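Local coordinates for protein alkane monooxygenase (Geobacillus thermodenitrificans, PDB 3B9O) that belongs to the luciferase-like monooxygenases, a TIM-barrel family, and binds flavin mononucleotide, at residues 109-121 with 204-216. Sequence-based numbering, arbitrary orientation.
Sequences YEHPYGHARRMST and KYFEVPGPHLCEP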
loop_
_atom_site.group_PDB
_atom_site.type_symbol
_atom_site.label_atom_id
_atom_site.label_comp_id
_atom_site.label_asym_id
_atom_site.label_seq_id
_atom_site.Cartn_x
_atom_site.Cartn_y
_atom_site.Cartn_z
ATOM N N TYR A 109 -3.097 -16.241 4.958
ATOM C CA TYR A 109 -4.281 -16.848 5.611
ATOM C C TYR A 109 -5.352 -17.384 4.656
ATOM O O TYR A 109 -5.751 -18.542 4.766
ATOM C CB TYR A 109 -4.880 -15.889 6.687
ATOM C CG TYR A 109 -3.825 -15.408 7.658
ATOM C CD1 TYR A 109 -3.207 -16.308 8.546
ATOM C CD2 TYR A 109 -3.390 -14.079 7.646
ATOM C CE1 TYR A 109 -2.196 -15.893 9.411
ATOM C CE2 TYR A 109 -2.374 -13.643 8.516
ATOM C CZ TYR A 109 -1.784 -14.566 9.382
ATOM O OH TYR A 109 -0.793 -14.153 10.236
ATOM N N GLU A 110 -5.784 -16.577 3.694
ATOM C CA GLU A 110 -6.970 -16.931 2.905
ATOM C C GLU A 110 -6.604 -17.434 1.491
ATOM O O GLU A 110 -5.643 -16.937 0.878
ATOM C CB GLU A 110 -7.949 -15.742 2.859
ATOM C CG GLU A 110 -8.341 -15.139 4.252
ATOM C CD GLU A 110 -9.094 -13.811 4.110
ATOM O OE1 GLU A 110 -8.682 -12.767 4.720
ATOM O OE2 GLU A 110 -10.090 -13.813 3.345
ATOM N N HIS A 111 -7.380 -18.382 0.972
ATOM C CA HIS A 111 -7.015 -19.118 -0.243
ATOM C C HIS A 111 -6.976 -18.216 -1.465
ATOM O O HIS A 111 -7.858 -17.356 -1.637
ATOM C CB HIS A 111 -7.974 -20.312 -0.463
ATOM C CG HIS A 111 -7.525 -21.252 -1.544
ATOM N ND1 HIS A 111 -6.831 -22.416 -1.277
ATOM C CD2 HIS A 111 -7.618 -21.172 -2.892
ATOM C CE1 HIS A 111 -6.542 -23.030 -2.414
ATOM N NE2 HIS A 111 -7.001 -22.291 -3.412
ATOM N N PRO A 112 -5.966 -18.399 -2.334
ATOM C CA PRO A 112 -5.887 -17.595 -3.561
ATOM C C PRO A 112 -7.071 -17.666 -4.531
ATOM O O PRO A 112 -7.248 -16.731 -5.293
ATOM C CB PRO A 112 -4.591 -18.112 -4.248
ATOM C CG PRO A 112 -4.383 -19.475 -3.620
ATOM C CD PRO A 112 -4.800 -19.307 -2.212
ATOM N N TYR A 113 -7.848 -18.750 -4.528
ATOM C CA TYR A 113 -8.915 -18.895 -5.537
ATOM C C TYR A 113 -10.007 -17.869 -5.263
ATOM O O TYR A 113 -10.533 -17.285 -6.212
ATOM C CB TYR A 113 -9.507 -20.300 -5.539
ATOM C CG TYR A 113 -10.354 -20.650 -6.744
ATOM C CD1 TYR A 113 -9.769 -20.913 -7.989
ATOM C CD2 TYR A 113 -11.725 -20.780 -6.620
ATOM C CE1 TYR A 113 -10.545 -21.279 -9.073
ATOM C CE2 TYR A 113 -12.523 -21.180 -7.704
ATOM C CZ TYR A 113 -11.925 -21.434 -8.908
ATOM O OH TYR A 113 -12.685 -21.785 -9.987
ATOM N N GLY A 114 -10.284 -17.639 -3.975
ATOM C CA GLY A 114 -11.289 -16.657 -3.543
ATOM C C GLY A 114 -10.785 -15.232 -3.750
ATOM O O GLY A 114 -11.535 -14.365 -4.226
ATOM N N HIS A 115 -9.508 -15.001 -3.426
ATOM C CA HIS A 115 -8.859 -13.742 -3.709
ATOM C C HIS A 115 -8.828 -13.390 -5.201
ATOM O O HIS A 115 -9.012 -12.223 -5.592
ATOM C CB HIS A 115 -7.434 -13.689 -3.154
ATOM C CG HIS A 115 -6.840 -12.317 -3.218
ATOM N ND1 HIS A 115 -5.698 -12.027 -3.929
ATOM C CD2 HIS A 115 -7.284 -11.138 -2.716
ATOM C CE1 HIS A 115 -5.430 -10.741 -3.817
ATOM N NE2 HIS A 115 -6.380 -10.179 -3.087
ATOM N N ALA A 116 -8.570 -14.383 -6.047
ATOM C CA ALA A 116 -8.463 -14.099 -7.455
ATOM C C ALA A 116 -9.785 -13.572 -8.007
ATOM O O ALA A 116 -9.790 -12.604 -8.773
ATOM C CB ALA A 116 -7.983 -15.348 -8.244
ATOM N N ARG A 117 -10.886 -14.203 -7.616
ATOM C CA ARG A 117 -12.221 -13.768 -8.026
ATOM C C ARG A 117 -12.515 -12.360 -7.460
ATOM O O ARG A 117 -13.070 -11.549 -8.178
ATOM C CB ARG A 117 -13.324 -14.725 -7.587
ATOM C CG ARG A 117 -14.738 -14.237 -8.048
ATOM C CD ARG A 117 -15.835 -15.240 -7.803
ATOM N NE ARG A 117 -16.230 -15.182 -6.404
ATOM C CZ ARG A 117 -17.414 -15.554 -5.948
ATOM N NH1 ARG A 117 -18.325 -16.057 -6.786
ATOM N NH2 ARG A 117 -17.674 -15.450 -4.655
ATOM N N ARG A 118 -12.169 -12.097 -6.202
ATOM C CA ARG A 118 -12.387 -10.757 -5.609
ATOM C C ARG A 118 -11.674 -9.648 -6.397
ATOM O O ARG A 118 -12.262 -8.578 -6.665
ATOM C CB ARG A 118 -11.946 -10.678 -4.121
ATOM C CG ARG A 118 -12.932 -11.351 -3.124
ATOM C CD ARG A 118 -12.529 -11.018 -1.699
ATOM N NE ARG A 118 -13.337 -11.830 -0.787
ATOM C CZ ARG A 118 -13.041 -13.062 -0.401
ATOM N NH1 ARG A 118 -11.906 -13.644 -0.792
ATOM N NH2 ARG A 118 -13.882 -13.703 0.402
ATOM N N MET A 119 -10.398 -9.881 -6.718
ATOM C CA MET A 119 -9.586 -8.902 -7.457
ATOM C C MET A 119 -10.061 -8.750 -8.895
ATOM O O MET A 119 -10.085 -7.641 -9.424
ATOM C CB MET A 119 -8.095 -9.274 -7.432
ATOM C CG MET A 119 -7.468 -9.214 -6.044
ATOM S SD MET A 119 -7.673 -7.605 -5.241
ATOM C CE MET A 119 -9.006 -7.909 -4.191
ATOM N N SER A 120 -10.408 -9.855 -9.541
ATOM C CA SER A 120 -10.985 -9.761 -10.896
ATOM C C SER A 120 -12.294 -8.939 -10.869
ATOM O O SER A 120 -12.556 -8.151 -11.785
ATOM C CB SER A 120 -11.248 -11.133 -11.510
ATOM O OG SER A 120 -10.021 -11.780 -11.897
ATOM N N THR A 121 -13.084 -9.143 -9.819
ATOM C CA THR A 121 -14.366 -8.441 -9.651
ATOM C C THR A 121 -14.130 -6.928 -9.520
ATOM O O THR A 121 -14.760 -6.148 -10.230
ATOM C CB THR A 121 -15.188 -8.998 -8.439
ATOM O OG1 THR A 121 -15.489 -10.384 -8.674
ATOM C CG2 THR A 121 -16.510 -8.208 -8.267
ATOM N N LYS A 204 3.864 -26.815 -3.659
ATOM C CA LYS A 204 4.026 -27.163 -2.264
ATOM C C LYS A 204 2.843 -26.762 -1.372
ATOM O O LYS A 204 2.442 -27.528 -0.475
ATOM C CB LYS A 204 5.309 -26.540 -1.737
ATOM C CG LYS A 204 5.504 -26.574 -0.234
ATOM C CD LYS A 204 6.910 -26.120 0.104
ATOM C CE LYS A 204 7.274 -26.506 1.517
ATOM N NZ LYS A 204 8.553 -25.845 1.824
ATOM N N TYR A 205 2.314 -25.554 -1.596
ATOM C CA TYR A 205 1.242 -25.033 -0.746
ATOM C C TYR A 205 -0.147 -25.188 -1.345
ATOM O O TYR A 205 -1.102 -25.340 -0.605
ATOM C CB TYR A 205 1.484 -23.571 -0.360
ATOM C CG TYR A 205 2.784 -23.369 0.388
ATOM C CD1 TYR A 205 2.888 -23.690 1.743
ATOM C CD2 TYR A 205 3.905 -22.867 -0.258
ATOM C CE1 TYR A 205 4.076 -23.517 2.421
ATOM C CE2 TYR A 205 5.095 -22.709 0.413
ATOM C CZ TYR A 205 5.160 -23.021 1.745
ATOM O OH TYR A 205 6.335 -22.843 2.407
ATOM N N PHE A 206 -0.254 -25.171 -2.660
ATOM C CA PHE A 206 -1.553 -25.153 -3.339
ATOM C C PHE A 206 -1.715 -26.188 -4.425
ATOM O O PHE A 206 -0.771 -26.521 -5.155
ATOM C CB PHE A 206 -1.784 -23.745 -3.937
ATOM C CG PHE A 206 -1.756 -22.661 -2.909
ATOM C CD1 PHE A 206 -0.757 -21.699 -2.920
ATOM C CD2 PHE A 206 -2.748 -22.619 -1.919
ATOM C CE1 PHE A 206 -0.735 -20.693 -1.957
ATOM C CE2 PHE A 206 -2.750 -21.638 -0.956
ATOM C CZ PHE A 206 -1.734 -20.667 -0.961
ATOM N N GLU A 207 -2.946 -26.633 -4.575
ATOM C CA GLU A 207 -3.364 -27.475 -5.669
ATOM C C GLU A 207 -4.663 -26.865 -6.214
ATOM O O GLU A 207 -5.705 -26.899 -5.544
ATOM C CB GLU A 207 -3.608 -28.910 -5.161
ATOM C CG GLU A 207 -3.846 -29.928 -6.285
ATOM C CD GLU A 207 -2.538 -30.329 -6.948
ATOM O OE1 GLU A 207 -1.490 -30.405 -6.256
ATOM O OE2 GLU A 207 -2.549 -30.573 -8.171
ATOM N N VAL A 208 -4.585 -26.297 -7.413
ATOM C CA VAL A 208 -5.690 -25.524 -8.008
ATOM C C VAL A 208 -5.825 -25.882 -9.478
ATOM O O VAL A 208 -5.133 -25.330 -10.320
ATOM C CB VAL A 208 -5.505 -23.981 -7.851
ATOM C CG1 VAL A 208 -6.682 -23.211 -8.504
ATOM C CG2 VAL A 208 -5.362 -23.613 -6.393
ATOM N N PRO A 209 -6.709 -26.837 -9.784
ATOM C CA PRO A 209 -6.971 -27.213 -11.190
ATOM C C PRO A 209 -7.515 -26.079 -12.064
ATOM O O PRO A 209 -7.245 -26.053 -13.258
ATOM C CB PRO A 209 -7.956 -28.388 -11.098
ATOM C CG PRO A 209 -8.396 -28.472 -9.656
ATOM C CD PRO A 209 -7.444 -27.656 -8.805
ATOM N N GLY A 210 -8.221 -25.102 -11.484
ATOM C CA GLY A 210 -8.769 -24.014 -12.322
ATOM C C GLY A 210 -10.038 -24.594 -12.901
ATOM O O GLY A 210 -10.494 -25.672 -12.429
ATOM N N PRO A 211 -10.656 -23.918 -13.888
ATOM C CA PRO A 211 -10.319 -22.614 -14.469
ATOM C C PRO A 211 -10.687 -21.484 -13.483
ATOM O O PRO A 211 -11.294 -21.731 -12.414
ATOM C CB PRO A 211 -11.209 -22.548 -15.708
ATOM C CG PRO A 211 -12.392 -23.397 -15.340
ATOM C CD PRO A 211 -11.872 -24.495 -14.488
ATOM N N HIS A 212 -10.319 -20.264 -13.844
ATOM C CA HIS A 212 -10.744 -19.097 -13.085
ATOM C C HIS A 212 -12.267 -18.920 -13.287
ATOM O O HIS A 212 -12.848 -19.343 -14.305
ATOM C CB HIS A 212 -9.961 -17.889 -13.608
ATOM C CG HIS A 212 -10.140 -16.635 -12.813
ATOM N ND1 HIS A 212 -10.288 -16.637 -11.438
ATOM C CD2 HIS A 212 -10.120 -15.334 -13.196
ATOM C CE1 HIS A 212 -10.363 -15.383 -11.007
ATOM N NE2 HIS A 212 -10.272 -14.576 -12.051
ATOM N N LEU A 213 -12.911 -18.319 -12.299
ATOM C CA LEU A 213 -14.360 -18.090 -12.350
ATOM C C LEU A 213 -14.743 -16.837 -13.165
ATOM O O LEU A 213 -15.882 -16.696 -13.560
ATOM C CB LEU A 213 -14.901 -17.972 -10.907
ATOM C CG LEU A 213 -14.944 -19.296 -10.077
ATOM C CD1 LEU A 213 -15.274 -19.060 -8.592
ATOM C CD2 LEU A 213 -15.877 -20.394 -10.687
ATOM N N CYS A 214 -13.780 -15.944 -13.410
ATOM C CA CYS A 214 -14.051 -14.638 -14.011
ATOM C C CYS A 214 -13.489 -14.485 -15.430
ATOM O O CYS A 214 -12.456 -15.068 -15.809
ATOM C CB CYS A 214 -13.484 -13.505 -13.109
ATOM S SG CYS A 214 -13.768 -13.736 -11.367
ATOM N N GLU A 215 -14.173 -13.681 -16.221
ATOM C CA GLU A 215 -13.733 -13.393 -17.576
ATOM C C GLU A 215 -12.635 -12.340 -17.514
ATOM O O GLU A 215 -12.541 -11.638 -16.486
ATOM C CB GLU A 215 -14.888 -12.932 -18.441
ATOM C CG GLU A 215 -15.406 -11.473 -18.139
ATOM C CD GLU A 215 -16.600 -11.146 -19.024
ATOM O OE1 GLU A 215 -16.334 -10.663 -20.149
ATOM O OE2 GLU A 215 -17.782 -11.387 -18.610
ATOM N N PRO A 216 -11.791 -12.248 -18.583
ATOM C CA PRO A 216 -10.734 -11.203 -18.625
ATOM C C PRO A 216 -11.250 -9.767 -18.331
ATOM O O PRO A 216 -12.271 -9.314 -18.893
ATOM C CB PRO A 216 -10.138 -11.325 -20.038
ATOM C CG PRO A 216 -10.381 -12.768 -20.423
ATOM C CD PRO A 216 -11.731 -13.146 -19.760
HETATM O O HOH W 1 -11.688 -17.761 -9.224
#
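Pro112, in the first turn of the helix, lies over one face of the Phe206 ring, its CG 3.8 Å from the ring centroid and 11° off the normal, a CH-pi contact. Proline suits a first turn, where no backbone N-H is called for, and its apolar CH groups cover the phenyl face. The edge of Phe206 turns toward the face of His111, the N-cap residue, in a T-shaped pair with planes at 80°. Farther along, branched Val208 and Leu213 offer methyls to the Tyr113 ring, Val208 CG1 3.9 Å from Tyr113 CD1 and Leu213 CD1 3.6 Å from Tyr113 CE2. Arg117 lays its aliphatic stem here, CG 3.5 Å from Cys214 SG, which also touches Ser120 CB. With CG anti to the backbone N (chi1 -166°), Tyr113 stretches across to give its hydroxyl proton to Pro211 O at 2.8 Å. Small Ala116 admits the His212 ring edge-on, and both its nitrogens bond: NE2 with compact, polar Ser120 OG at 2.8 Å, ND1 with a water that reaches Tyr113 O. Residues 206-214 thus run along one side of helix 112-125, which links parallel barrel strands 100-106 and 130-135; from helix 154-174, Trp172 NE1 hydrogen-bonds to Ala116 O.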